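PDB 6KTQ: homocitrate synthase from Sulfolobus acidocaldarius, which catalyses the aldol-type condensation of acetyl-CoA with 2-oxoglutarate to give homocitrate, the first step of lysine biosynthesis through alpha-aminoadipate. Local coordinates for residues A[143-155]-A[175-189]. Residues are numbered along the deposited sequence; the frame is centred on the assembly and turned at random.
Sequences RDEALRSIAETVS and DYQYLLEVIKTVRDA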
ATOM      1  N   ARG A 143     -18.268   7.811 -27.944  1.00 39.09           N
ATOM      2  CA  ARG A 143     -17.502   8.189 -26.762  1.00 38.85           C
ATOM      3  C   ARG A 143     -17.667   9.646 -26.389  1.00 37.80           C
ATOM      4  O   ARG A 143     -17.883   9.968 -25.218  1.00 36.73           O
ATOM      5  CB  ARG A 143     -16.010   7.864 -26.932  1.00 40.84           C
ATOM      6  CG  ARG A 143     -15.587   6.623 -26.154  1.00 44.37           C
ATOM      7  CD  ARG A 143     -15.068   5.456 -26.959  1.00 46.54           C
ATOM      8  NE  ARG A 143     -13.633   5.442 -26.823  1.00 49.66           N
ATOM      9  CZ  ARG A 143     -12.841   4.376 -26.775  1.00 51.88           C
ATOM     10  NH1 ARG A 143     -13.301   3.140 -26.870  1.00 53.36           N
ATOM     11  NH2 ARG A 143     -11.542   4.574 -26.647  1.00 54.83           N
ATOM     12  N   ASP A 144     -17.571  10.540 -27.371  1.00 41.55           N
ATOM     13  CA  ASP A 144     -17.632  11.978 -27.077  1.00 40.11           C
ATOM     14  C   ASP A 144     -19.028  12.421 -26.694  1.00 37.91           C
ATOM     15  O   ASP A 144     -19.217  13.251 -25.793  1.00 36.41           O
ATOM     16  CB  ASP A 144     -17.138  12.803 -28.272  1.00 46.99           C
ATOM     17  CG  ASP A 144     -15.620  12.835 -28.382  1.00 50.70           C
ATOM     18  OD1 ASP A 144     -14.927  12.790 -27.354  1.00 52.87           O
ATOM     19  OD2 ASP A 144     -15.114  12.926 -29.517  1.00 59.02           O
ATOM     20  N   GLU A 145     -20.025  11.863 -27.370  1.00 38.48           N
ATOM     21  CA  GLU A 145     -21.397  12.240 -27.092  1.00 39.48           C
ATOM     22  C   GLU A 145     -21.769  11.757 -25.690  1.00 37.99           C
ATOM     23  O   GLU A 145     -22.427  12.469 -24.926  1.00 37.45           O
ATOM     24  CB  GLU A 145     -22.286  11.648 -28.169  1.00 46.65           C
ATOM     25  CG  GLU A 145     -23.780  11.896 -28.062  1.00 54.01           C
ATOM     26  CD  GLU A 145     -24.546  11.098 -29.117  1.00 62.24           C
ATOM     27  OE1 GLU A 145     -23.934  10.751 -30.163  1.00 67.50           O
ATOM     28  OE2 GLU A 145     -25.744  10.791 -28.899  1.00 67.19           O
ATOM     29  N   ALA A 146     -21.332  10.548 -25.340  1.00 36.55           N
ATOM     30  CA  ALA A 146     -21.549  10.047 -23.970  1.00 35.53           C
ATOM     31  C   ALA A 146     -20.952  11.000 -22.924  1.00 32.36           C
ATOM     32  O   ALA A 146     -21.591  11.303 -21.922  1.00 30.73           O
ATOM     33  CB  ALA A 146     -20.984   8.634 -23.821  1.00 37.37           C
ATOM     34  N   LEU A 147     -19.735  11.495 -23.165  1.00 33.62           N
ATOM     35  CA  LEU A 147     -19.107  12.463 -22.241  1.00 35.60           C
ATOM     36  C   LEU A 147     -19.970  13.711 -21.995  1.00 36.02           C
ATOM     37  O   LEU A 147     -20.121  14.170 -20.848  1.00 34.49           O
ATOM     38  CB  LEU A 147     -17.706  12.859 -22.726  1.00 39.24           C
ATOM     39  CG  LEU A 147     -16.445  12.201 -22.158  1.00 41.88           C
ATOM     40  CD1 LEU A 147     -16.690  10.854 -21.508  1.00 44.25           C
ATOM     41  CD2 LEU A 147     -15.331  12.129 -23.203  1.00 42.96           C
ATOM     42  N   ARG A 148     -20.567  14.235 -23.065  1.00 39.49           N
ATOM     43  CA  ARG A 148     -21.465  15.389 -22.955  1.00 40.13           C
ATOM     44  C   ARG A 148     -22.723  15.066 -22.163  1.00 36.87           C
ATOM     45  O   ARG A 148     -23.101  15.834 -21.285  1.00 38.74           O
ATOM     46  CB  ARG A 148     -21.846  15.923 -24.346  1.00 46.22           C
ATOM     47  CG  ARG A 148     -20.756  16.760 -25.020  1.00 52.14           C
ATOM     48  CD  ARG A 148     -21.185  17.311 -26.388  1.00 54.58           C
ATOM     49  NE  ARG A 148     -20.749  16.435 -27.487  1.00 60.88           N
ATOM     50  CZ  ARG A 148     -21.544  15.828 -28.376  1.00 63.27           C
ATOM     51  NH1 ARG A 148     -22.869  15.988 -28.361  1.00 66.33           N
ATOM     52  NH2 ARG A 148     -20.999  15.051 -29.307  1.00 62.25           N
ATOM     53  N   SER A 149     -23.369  13.936 -22.459  1.00 34.67           N
ATOM     54  CA  SER A 149     -24.618  13.573 -21.766  1.00 35.64           C
ATOM     55  C   SER A 149     -24.363  13.429 -20.284  1.00 34.85           C
ATOM     56  O   SER A 149     -25.118  13.923 -19.445  1.00 34.67           O
ATOM     57  CB  SER A 149     -25.209  12.262 -22.271  1.00 37.73           C
ATOM     58  OG  SER A 149     -25.289  12.206 -23.673  1.00 41.57           O
ATOM     59  N   ILE A 150     -23.262  12.766 -19.962  1.00 36.78           N
ATOM     60  CA  ILE A 150     -22.902  12.518 -18.572  1.00 37.44           C
ATOM     61  C   ILE A 150     -22.578  13.830 -17.853  1.00 35.91           C
ATOM     62  O   ILE A 150     -23.105  14.098 -16.759  1.00 32.22           O
ATOM     63  CB  ILE A 150     -21.758  11.477 -18.525  1.00 38.55           C
ATOM     64  CG1 ILE A 150     -22.345  10.095 -18.818  1.00 37.46           C
ATOM     65  CG2 ILE A 150     -21.048  11.474 -17.210  1.00 43.07           C
ATOM     66  CD1 ILE A 150     -21.345   9.142 -19.412  1.00 41.36           C
ATOM     67  N   ALA A 151     -21.741  14.663 -18.471  1.00 35.38           N
ATOM     68  CA  ALA A 151     -21.465  15.976 -17.885  1.00 37.26           C
ATOM     69  C   ALA A 151     -22.752  16.758 -17.634  1.00 36.98           C
ATOM     70  O   ALA A 151     -22.950  17.293 -16.550  1.00 36.12           O
ATOM     71  CB  ALA A 151     -20.527  16.787 -18.765  1.00 40.06           C
ATOM     72  N   GLU A 152     -23.630  16.818 -18.625  1.00 40.72           N
ATOM     73  CA  GLU A 152     -24.849  17.633 -18.478  1.00 40.31           C
ATOM     74  C   GLU A 152     -25.738  17.111 -17.362  1.00 38.98           C
ATOM     75  O   GLU A 152     -26.226  17.871 -16.513  1.00 35.66           O
ATOM     76  CB  GLU A 152     -25.623  17.679 -19.793  1.00 46.80           C
ATOM     77  CG  GLU A 152     -24.895  18.506 -20.838  1.00 54.38           C
ATOM     78  CD  GLU A 152     -25.562  18.504 -22.205  1.00 61.35           C
ATOM     79  OE1 GLU A 152     -24.984  19.142 -23.117  1.00 62.21           O
ATOM     80  OE2 GLU A 152     -26.645  17.879 -22.363  1.00 65.29           O
ATOM     81  N   THR A 153     -25.938  15.797 -17.343  1.00 40.18           N
ATOM     82  CA  THR A 153     -26.848  15.215 -16.376  1.00 35.75           C
ATOM     83  C   THR A 153     -26.273  15.272 -14.997  1.00 33.85           C
ATOM     84  O   THR A 153     -26.993  15.573 -14.059  1.00 33.54           O
ATOM     85  CB  THR A 153     -27.260  13.781 -16.749  1.00 36.72           C
ATOM     86  OG1 THR A 153     -26.104  13.009 -17.069  1.00 39.30           O
ATOM     87  CG2 THR A 153     -28.164  13.808 -17.953  1.00 36.35           C
ATOM     88  N   VAL A 154     -24.976  15.018 -14.848  1.00 35.73           N
ATOM     89  CA  VAL A 154     -24.364  15.153 -13.518  1.00 36.00           C
ATOM     90  C   VAL A 154     -24.420  16.595 -13.009  1.00 36.25           C
ATOM     91  O   VAL A 154     -24.699  16.835 -11.828  1.00 35.84           O
ATOM     92  CB  VAL A 154     -22.906  14.644 -13.483  1.00 36.24           C
ATOM     93  CG1 VAL A 154     -22.201  15.121 -12.225  1.00 34.37           C
ATOM     94  CG2 VAL A 154     -22.881  13.115 -13.587  1.00 35.99           C
ATOM     95  N   SER A 155     -24.144  17.554 -13.883  1.00 38.84           N
ATOM     96  CA  SER A 155     -24.281  18.984 -13.506  1.00 41.59           C
ATOM     97  C   SER A 155     -25.701  19.362 -13.126  1.00 40.75           C
ATOM     98  O   SER A 155     -25.931  20.015 -12.091  1.00 42.74           O
ATOM     99  CB  SER A 155     -23.826  19.890 -14.645  1.00 44.86           C
ATOM    100  OG  SER A 155     -22.423  19.837 -14.766  1.00 50.40           O
ATOM    101  N   ASP A 175     -12.648   0.648 -22.236  1.00 30.39           N
ATOM    102  CA  ASP A 175     -11.326   1.210 -22.542  1.00 30.96           C
ATOM    103  C   ASP A 175     -10.860   2.022 -21.332  1.00 28.67           C
ATOM    104  O   ASP A 175     -11.538   2.944 -20.902  1.00 30.06           O
ATOM    105  CB  ASP A 175     -11.428   2.103 -23.788  1.00 32.19           C
ATOM    106  CG  ASP A 175     -10.076   2.713 -24.171  1.00 34.42           C
ATOM    107  OD1 ASP A 175      -9.584   3.621 -23.459  1.00 36.78           O
ATOM    108  OD2 ASP A 175      -9.492   2.213 -25.126  1.00 37.14           O
ATOM    109  N   TYR A 176      -9.723   1.663 -20.750  1.00 28.66           N
ATOM    110  CA  TYR A 176      -9.272   2.306 -19.532  1.00 30.34           C
ATOM    111  C   TYR A 176      -8.951   3.809 -19.688  1.00 30.34           C
ATOM    112  O   TYR A 176      -9.241   4.611 -18.803  1.00 28.44           O
ATOM    113  CB  TYR A 176      -8.072   1.564 -18.944  1.00 30.88           C
ATOM    114  CG  TYR A 176      -7.729   2.023 -17.554  1.00 31.63           C
ATOM    115  CD1 TYR A 176      -8.659   1.938 -16.531  1.00 32.25           C
ATOM    116  CD2 TYR A 176      -6.463   2.533 -17.245  1.00 31.42           C
ATOM    117  CE1 TYR A 176      -8.352   2.385 -15.260  1.00 32.93           C
ATOM    118  CE2 TYR A 176      -6.149   2.970 -15.965  1.00 30.63           C
ATOM    119  CZ  TYR A 176      -7.080   2.885 -14.978  1.00 30.96           C
ATOM    120  OH  TYR A 176      -6.784   3.306 -13.694  1.00 31.90           O
ATOM    121  N   GLN A 177      -8.366   4.177 -20.817  1.00 32.07           N
ATOM    122  CA  GLN A 177      -8.166   5.584 -21.125  1.00 36.41           C
ATOM    123  C   GLN A 177      -9.484   6.337 -21.126  1.00 34.12           C
ATOM    124  O   GLN A 177      -9.575   7.451 -20.611  1.00 33.88           O
ATOM    125  CB  GLN A 177      -7.508   5.749 -22.491  1.00 42.17           C
ATOM    126  CG  GLN A 177      -6.531   6.897 -22.508  1.00 51.47           C
ATOM    127  CD  GLN A 177      -5.409   6.660 -21.521  1.00 57.02           C
ATOM    128  OE1 GLN A 177      -4.987   7.572 -20.797  1.00 64.95           O
ATOM    129  NE2 GLN A 177      -4.941   5.416 -21.461  1.00 57.47           N
ATOM    130  N   TYR A 178     -10.506   5.729 -21.718  1.00 31.68           N
ATOM    131  CA  TYR A 178     -11.825   6.360 -21.742  1.00 32.75           C
ATOM    132  C   TYR A 178     -12.402   6.455 -20.348  1.00 30.37           C
ATOM    133  O   TYR A 178     -12.895   7.505 -19.945  1.00 30.44           O
ATOM    134  CB  TYR A 178     -12.775   5.616 -22.674  1.00 32.43           C
ATOM    135  CG  TYR A 178     -14.119   6.301 -22.797  1.00 34.12           C
ATOM    136  CD1 TYR A 178     -14.228   7.621 -23.307  1.00 33.03           C
ATOM    137  CD2 TYR A 178     -15.286   5.644 -22.436  1.00 32.00           C
ATOM    138  CE1 TYR A 178     -15.458   8.238 -23.419  1.00 33.19           C
ATOM    139  CE2 TYR A 178     -16.511   6.251 -22.562  1.00 33.05           C
ATOM    140  CZ  TYR A 178     -16.609   7.541 -23.053  1.00 33.47           C
ATOM    141  OH  TYR A 178     -17.860   8.115 -23.162  1.00 30.97           O
ATOM    142  N   LEU A 179     -12.312   5.366 -19.583  1.00 30.14           N
ATOM    143  CA  LEU A 179     -12.740   5.412 -18.186  1.00 31.31           C
ATOM    144  C   LEU A 179     -12.131   6.596 -17.431  1.00 29.93           C
ATOM    145  O   LEU A 179     -12.813   7.275 -16.669  1.00 30.18           O
ATOM    146  CB  LEU A 179     -12.418   4.087 -17.474  1.00 31.77           C
ATOM    147  CG  LEU A 179     -12.795   4.027 -15.997  1.00 34.05           C
ATOM    148  CD1 LEU A 179     -14.275   4.285 -15.803  1.00 34.66           C
ATOM    149  CD2 LEU A 179     -12.398   2.673 -15.425  1.00 33.32           C
ATOM    150  N   LEU A 180     -10.843   6.846 -17.626  1.00 29.95           N
ATOM    151  CA  LEU A 180     -10.191   7.955 -16.927  1.00 31.65           C
ATOM    152  C   LEU A 180     -10.811   9.297 -17.357  1.00 30.85           C
ATOM    153  O   LEU A 180     -11.034  10.177 -16.529  1.00 34.50           O
ATOM    154  CB  LEU A 180      -8.675   7.952 -17.233  1.00 34.11           C
ATOM    155  CG  LEU A 180      -7.841   6.769 -16.683  1.00 35.11           C
ATOM    156  CD1 LEU A 180      -6.358   6.909 -17.041  1.00 35.15           C
ATOM    157  CD2 LEU A 180      -8.013   6.661 -15.175  1.00 33.80           C
ATOM    158  N   GLU A 181     -11.061   9.437 -18.655  1.00 32.94           N
ATOM    159  CA  GLU A 181     -11.712  10.628 -19.234  1.00 33.47           C
ATOM    160  C   GLU A 181     -13.135  10.783 -18.637  1.00 33.31           C
ATOM    161  O   GLU A 181     -13.557  11.881 -18.233  1.00 28.01           O
ATOM    162  CB  GLU A 181     -11.813  10.549 -20.785  1.00 37.81           C
ATOM    163  CG  GLU A 181     -10.516  10.351 -21.601  1.00 47.21           C
ATOM    164  CD  GLU A 181     -10.746  10.039 -23.098  1.00 56.11           C
ATOM    165  OE1 GLU A 181     -10.087   9.114 -23.663  1.00 55.83           O
ATOM    166  OE2 GLU A 181     -11.587  10.738 -23.725  1.00 60.58           O
ATOM    167  N   VAL A 182     -13.860   9.665 -18.557  1.00 30.10           N
ATOM    168  CA  VAL A 182     -15.186   9.670 -17.931  1.00 28.32           C
ATOM    169  C   VAL A 182     -15.109  10.209 -16.523  1.00 28.71           C
ATOM    170  O   VAL A 182     -15.908  11.070 -16.137  1.00 28.23           O
ATOM    171  CB  VAL A 182     -15.826   8.254 -17.921  1.00 29.15           C
ATOM    172  CG1 VAL A 182     -17.063   8.236 -17.033  1.00 31.89           C
ATOM    173  CG2 VAL A 182     -16.157   7.818 -19.332  1.00 30.00           C
ATOM    174  N   ILE A 183     -14.145   9.727 -15.742  1.00 29.35           N
ATOM    175  CA  ILE A 183     -14.038  10.143 -14.350  1.00 29.71           C
ATOM    176  C   ILE A 183     -13.701  11.639 -14.184  1.00 31.52           C
ATOM    177  O   ILE A 183     -14.235  12.307 -13.286  1.00 28.71           O
ATOM    178  CB  ILE A 183     -12.995   9.276 -13.607  1.00 31.43           C
ATOM    179  CG1 ILE A 183     -13.525   7.841 -13.471  1.00 31.69           C
ATOM    180  CG2 ILE A 183     -12.711   9.824 -12.221  1.00 32.48           C
ATOM    181  CD1 ILE A 183     -12.453   6.812 -13.199  1.00 32.44           C
ATOM    182  N   LYS A 184     -12.808  12.141 -15.024  1.00 33.86           N
ATOM    183  CA  LYS A 184     -12.464  13.575 -15.034  1.00 38.24           C
ATOM    184  C   LYS A 184     -13.689  14.389 -15.357  1.00 33.53           C
ATOM    185  O   LYS A 184     -13.983  15.383 -14.699  1.00 36.63           O
ATOM    186  CB  LYS A 184     -11.403  13.878 -16.099  1.00 41.42           C
ATOM    187  CG  LYS A 184     -10.039  13.347 -15.755  1.00 49.36           C
ATOM    188  CD  LYS A 184      -9.072  13.514 -16.920  1.00 55.40           C
ATOM    189  CE  LYS A 184      -7.767  12.776 -16.666  1.00 55.92           C
ATOM    190  NZ  LYS A 184      -6.998  12.631 -17.931  1.00 56.57           N
ATOM    191  N   THR A 185     -14.398  13.957 -16.389  1.00 36.22           N
ATOM    192  CA  THR A 185     -15.642  14.617 -16.800  1.00 34.91           C
ATOM    193  C   THR A 185     -16.621  14.737 -15.642  1.00 35.39           C
ATOM    194  O   THR A 185     -17.058  15.841 -15.301  1.00 31.17           O
ATOM    195  CB  THR A 185     -16.284  13.889 -17.994  1.00 34.82           C
ATOM    196  OG1 THR A 185     -15.353  13.829 -19.075  1.00 31.99           O
ATOM    197  CG2 THR A 185     -17.538  14.575 -18.447  1.00 35.52           C
ATOM    198  N   VAL A 186     -16.939  13.619 -14.979  1.00 34.88           N
ATOM    199  CA  VAL A 186     -17.955  13.669 -13.915  1.00 32.68           C
ATOM    200  C   VAL A 186     -17.477  14.385 -12.667  1.00 32.40           C
ATOM    201  O   VAL A 186     -18.262  15.071 -11.986  1.00 31.05           O
ATOM    202  CB  VAL A 186     -18.517  12.272 -13.547  1.00 31.72           C
ATOM    203  CG1 VAL A 186     -19.147  11.642 -14.765  1.00 30.97           C
ATOM    204  CG2 VAL A 186     -17.427  11.376 -12.946  1.00 32.04           C
ATOM    205  N   ARG A 187     -16.192  14.241 -12.370  1.00 33.55           N
ATOM    206  CA  ARG A 187     -15.572  15.052 -11.335  1.00 36.35           C
ATOM    207  C   ARG A 187     -15.789  16.552 -11.616  1.00 34.38           C
ATOM    208  O   ARG A 187     -16.353  17.268 -10.791  1.00 34.75           O
ATOM    209  CB  ARG A 187     -14.077  14.722 -11.240  1.00 37.41           C
ATOM    210  CG  ARG A 187     -13.363  15.467 -10.127  1.00 40.12           C
ATOM    211  CD  ARG A 187     -12.386  16.483 -10.661  1.00 46.99           C
ATOM    212  NE  ARG A 187     -11.152  15.849 -11.122  1.00 49.43           N
ATOM    213  CZ  ARG A 187     -10.610  15.990 -12.333  1.00 49.55           C
ATOM    214  NH1 ARG A 187      -9.478  15.356 -12.633  1.00 46.74           N
ATOM    215  NH2 ARG A 187     -11.166  16.760 -13.245  1.00 52.37           N
ATOM    216  N   ASP A 188     -15.368  17.005 -12.789  1.00 36.86           N
ATOM    217  CA  ASP A 188     -15.518  18.434 -13.163  1.00 38.67           C
ATOM    218  C   ASP A 188     -16.980  18.880 -13.082  1.00 41.43           C
ATOM    219  O   ASP A 188     -17.264  20.011 -12.699  1.00 42.65           O
ATOM    220  CB  ASP A 188     -14.976  18.692 -14.565  1.00 38.90           C
ATOM    221  CG  ASP A 188     -13.456  18.559 -14.648  1.00 42.96           C
ATOM    222  OD1 ASP A 188     -12.786  18.471 -13.592  1.00 44.16           O
ATOM    223  OD2 ASP A 188     -12.926  18.532 -15.779  1.00 44.90           O
ATOM    224  N   ALA A 189     -17.905  17.980 -13.415  1.00 39.16           N
ATOM    225  CA  ALA A 189     -19.334  18.299 -13.396  1.00 38.25           C
ATOM    226  C   ALA A 189     -19.985  18.265 -12.014  1.00 40.28           C
ATOM    227  O   ALA A 189     -21.145  18.646 -11.873  1.00 41.10           O
ATOM    228  CB  ALA A 189     -20.070  17.371 -14.345  1.00 39.32           C
TER
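Tyr178 reaches across from helix 176-189 and lays one face of its ring against the side chain of Arg143: Arg143 CG sits 3.2 Å from the ring centroid, almost on the normal, a CH-pi contact. With CG anti to the backbone N (chi1 -176°), the ring extends across to helix 143-155, and Tyr178 OH donates to Arg143 O at 2.8 Å, in the carbonyl plane and on a lone pair. That carbonyl also takes the helical bond from Leu147 N, so two donors grip it. The arginine chain bends at chi2 and chi3, running back along the ring in the opposite direction with its guanidinium tilted 25° from the ring plane. Arg143 NH2 ends 3.5 Å from Asp175 OD2, a salt bridge, while NH1 pairs with Asp132. Asp175 is also the N-cap of its helix, its OD1 accepting from Tyr178 N at 2.9 Å. A leucine in place of Tyr178 would probably leave Arg143 O without its cross-helix donor and Arg143 CG without a ring face to lie on.

These are consecutive outer helices of the TIM barrel, with strand 163-169 between them in the chain; helix 176-189 belongs to the parallel beta-alpha-beta crossover from that strand to strand 193-198. They run nearly parallel, 26° apart, with axes 8.6 Å from each other. Leu147 is a knob in the hole formed by Tyr178, Glu181, Val182 and Thr185; its CD1 lies 3.5 Å from Tyr178 CE1, and Val182 CG2 touches that methyl too, lying near the rim of the ring face opposite Arg143 CG. Thr185 crosses Leu147 at about a right angle. Its OG1 is turned back to Glu181 O, leaving CG2 to meet Ala151 CB at 3.7 Å. Deeper in, Ile150, Val182 and Val186 rest on Phe166 of the strand. Farther along both helices, Val154 CG1 packs 3.8 Å from Ala189 CB.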